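Local coordinates for protein actin depolymerization factor 2 (Plasmodium berghei, PDB 2XFA) that probably binds actin and promotes the disassembly of actin filaments, as a malaria-parasite member of the ADF/cofilin family, at residues A77-P82 with A143-T148. Residues are numbered along the deposited sequence; the frame is centred on the assembly and turned at random.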
loop_
_atom_site.group_PDB
_atom_site.type_symbol
_atom_site.label_atom_id
_atom_site.label_comp_id
_atom_site.label_asym_id
_atom_site.label_seq_id
_atom_site.Cartn_x
_atom_site.Cartn_y
_atom_site.Cartn_z
ATOM N N ALA A 77 0.031 -2.791 3.827
ATOM C CA ALA A 77 1.106 -3.277 4.676
ATOM C C ALA A 77 0.622 -3.530 6.098
ATOM O O ALA A 77 -0.048 -2.695 6.684
ATOM C CB ALA A 77 2.216 -2.270 4.718
ATOM N N ASP A 78 1.003 -4.672 6.655
ATOM C CA ASP A 78 0.755 -4.979 8.067
ATOM C C ASP A 78 1.938 -4.471 8.889
ATOM O O ASP A 78 2.956 -5.149 9.002
ATOM C CB ASP A 78 0.606 -6.482 8.233
ATOM C CG ASP A 78 -0.286 -6.862 9.400
ATOM O OD1 ASP A 78 -0.850 -5.959 10.061
ATOM O OD2 ASP A 78 -0.425 -8.081 9.645
ATOM N N MET A 79 1.816 -3.262 9.426
ATOM C CA MET A 79 2.926 -2.598 10.105
ATOM C C MET A 79 3.027 -2.986 11.573
ATOM O O MET A 79 2.053 -2.876 12.309
ATOM C CB MET A 79 2.758 -1.085 10.001
ATOM C CG MET A 79 2.727 -0.580 8.576
ATOM S SD MET A 79 4.257 -1.044 7.739
ATOM C CE MET A 79 4.333 0.233 6.486
ATOM N N PRO A 80 4.216 -3.430 12.009
ATOM C CA PRO A 80 4.441 -3.798 13.411
ATOM C C PRO A 80 4.629 -2.554 14.261
ATOM O O PRO A 80 5.714 -1.974 14.259
ATOM C CB PRO A 80 5.756 -4.595 13.365
ATOM C CG PRO A 80 6.115 -4.744 11.894
ATOM C CD PRO A 80 5.415 -3.640 11.183
ATOM N N ILE A 81 3.598 -2.153 14.992
ATOM C CA ILE A 81 3.658 -0.884 15.699
ATOM C C ILE A 81 3.380 -0.973 17.204
ATOM O O ILE A 81 2.285 -1.341 17.638
ATOM C CB ILE A 81 2.757 0.163 15.037
ATOM C CG1 ILE A 81 3.364 0.592 13.706
ATOM C CG2 ILE A 81 2.601 1.372 15.935
ATOM C CD1 ILE A 81 2.520 1.582 12.974
ATOM N N PRO A 82 4.388 -0.620 18.007
ATOM C CA PRO A 82 4.264 -0.700 19.462
ATOM C C PRO A 82 3.299 0.352 19.998
ATOM O O PRO A 82 3.325 1.506 19.562
ATOM C CB PRO A 82 5.689 -0.419 19.946
ATOM C CG PRO A 82 6.293 0.403 18.872
ATOM C CD PRO A 82 5.702 -0.101 17.588
ATOM N N ALA A 143 7.711 9.230 9.286
ATOM C CA ALA A 143 7.256 10.442 9.961
ATOM C C ALA A 143 5.753 10.406 10.127
ATOM O O ALA A 143 5.233 10.665 11.196
ATOM C CB ALA A 143 7.668 11.679 9.167
ATOM N N ILE A 144 5.049 10.069 9.060
ATOM C CA ILE A 144 3.600 9.961 9.150
ATOM C C ILE A 144 3.204 8.908 10.175
ATOM O O ILE A 144 2.484 9.174 11.127
ATOM C CB ILE A 144 3.010 9.595 7.802
ATOM C CG1 ILE A 144 2.983 10.830 6.900
ATOM C CG2 ILE A 144 1.619 9.035 7.978
ATOM C CD1 ILE A 144 2.799 10.481 5.416
ATOM N N ILE A 145 3.697 7.698 9.992
ATOM C CA ILE A 145 3.352 6.643 10.917
ATOM C C ILE A 145 3.607 7.065 12.373
ATOM O O ILE A 145 2.739 6.894 13.231
ATOM C CB ILE A 145 4.045 5.340 10.540
ATOM C CG1 ILE A 145 3.601 4.924 9.127
ATOM C CG2 ILE A 145 3.711 4.270 11.536
ATOM C CD1 ILE A 145 4.309 3.734 8.586
ATOM N N LEU A 146 4.762 7.669 12.640
ATOM C CA LEU A 146 5.144 8.016 14.011
ATOM C C LEU A 146 4.398 9.223 14.604
ATOM O O LEU A 146 4.200 9.281 15.813
ATOM C CB LEU A 146 6.657 8.221 14.137
ATOM C CG LEU A 146 7.461 6.985 13.726
ATOM C CD1 LEU A 146 8.964 7.166 13.970
ATOM C CD2 LEU A 146 6.922 5.731 14.429
ATOM N N ASN A 147 4.001 10.183 13.770
ATOM C CA ASN A 147 3.195 11.308 14.250
ATOM C C ASN A 147 1.718 10.960 14.312
ATOM O O ASN A 147 0.853 11.805 14.043
ATOM C CB ASN A 147 3.396 12.543 13.386
ATOM C CG ASN A 147 4.658 13.271 13.723
ATOM O OD1 ASN A 147 4.852 13.705 14.864
ATOM N ND2 ASN A 147 5.537 13.412 12.738
ATOM N N THR A 148 1.445 9.704 14.656
ATOM C CA THR A 148 0.085 9.217 14.847
ATOM C C THR A 148 -0.643 9.159 13.521
ATOM O O THR A 148 -1.302 8.164 13.229
ATOM C CB THR A 148 -0.712 10.091 15.857
ATOM O OG1 THR A 148 -0.282 9.800 17.196
ATOM C CG2 THR A 148 -2.210 9.824 15.742
ATOM O OXT THR A 148 -0.576 10.088 12.716
#
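I145, in the last turn of helix 137-146, reaches strand 73-81 with both arms of its branched side chain. I145 CG2 meets CD1 of I81 at 3.3 Å, tighter than ordinary carbon contact, and the two side chains lie obliquely to each other. The longer arm of I145, with CG1 anti to the carbonyl carbon (chi1 -60°) and then extended, brings its CD1 to 4.1 Å from M79 CE. M79, bent at chi2 (-59°), crosses the side chain of I145 at about a right angle. M79 and I81, two residues apart, both point their CB atoms at the helix; no hydrogen bond links the two segments. This is the ADF-homology fold, a mixed sheet flanked by helices, and here the C-terminal helix packs on a strand from the middle of the sheet. Y93 of the adjacent strand 89-97 touches all three side chains, while L56 and I59 of helix 56-65 cover M79 further. The helix ends at L146; N147 is the first residue to leave helical angles, though its backbone N still bonds to A143 O at 2.9 Å. The C-terminal carboxylate of T148 forms a salt bridge through OXT with K126 NZ.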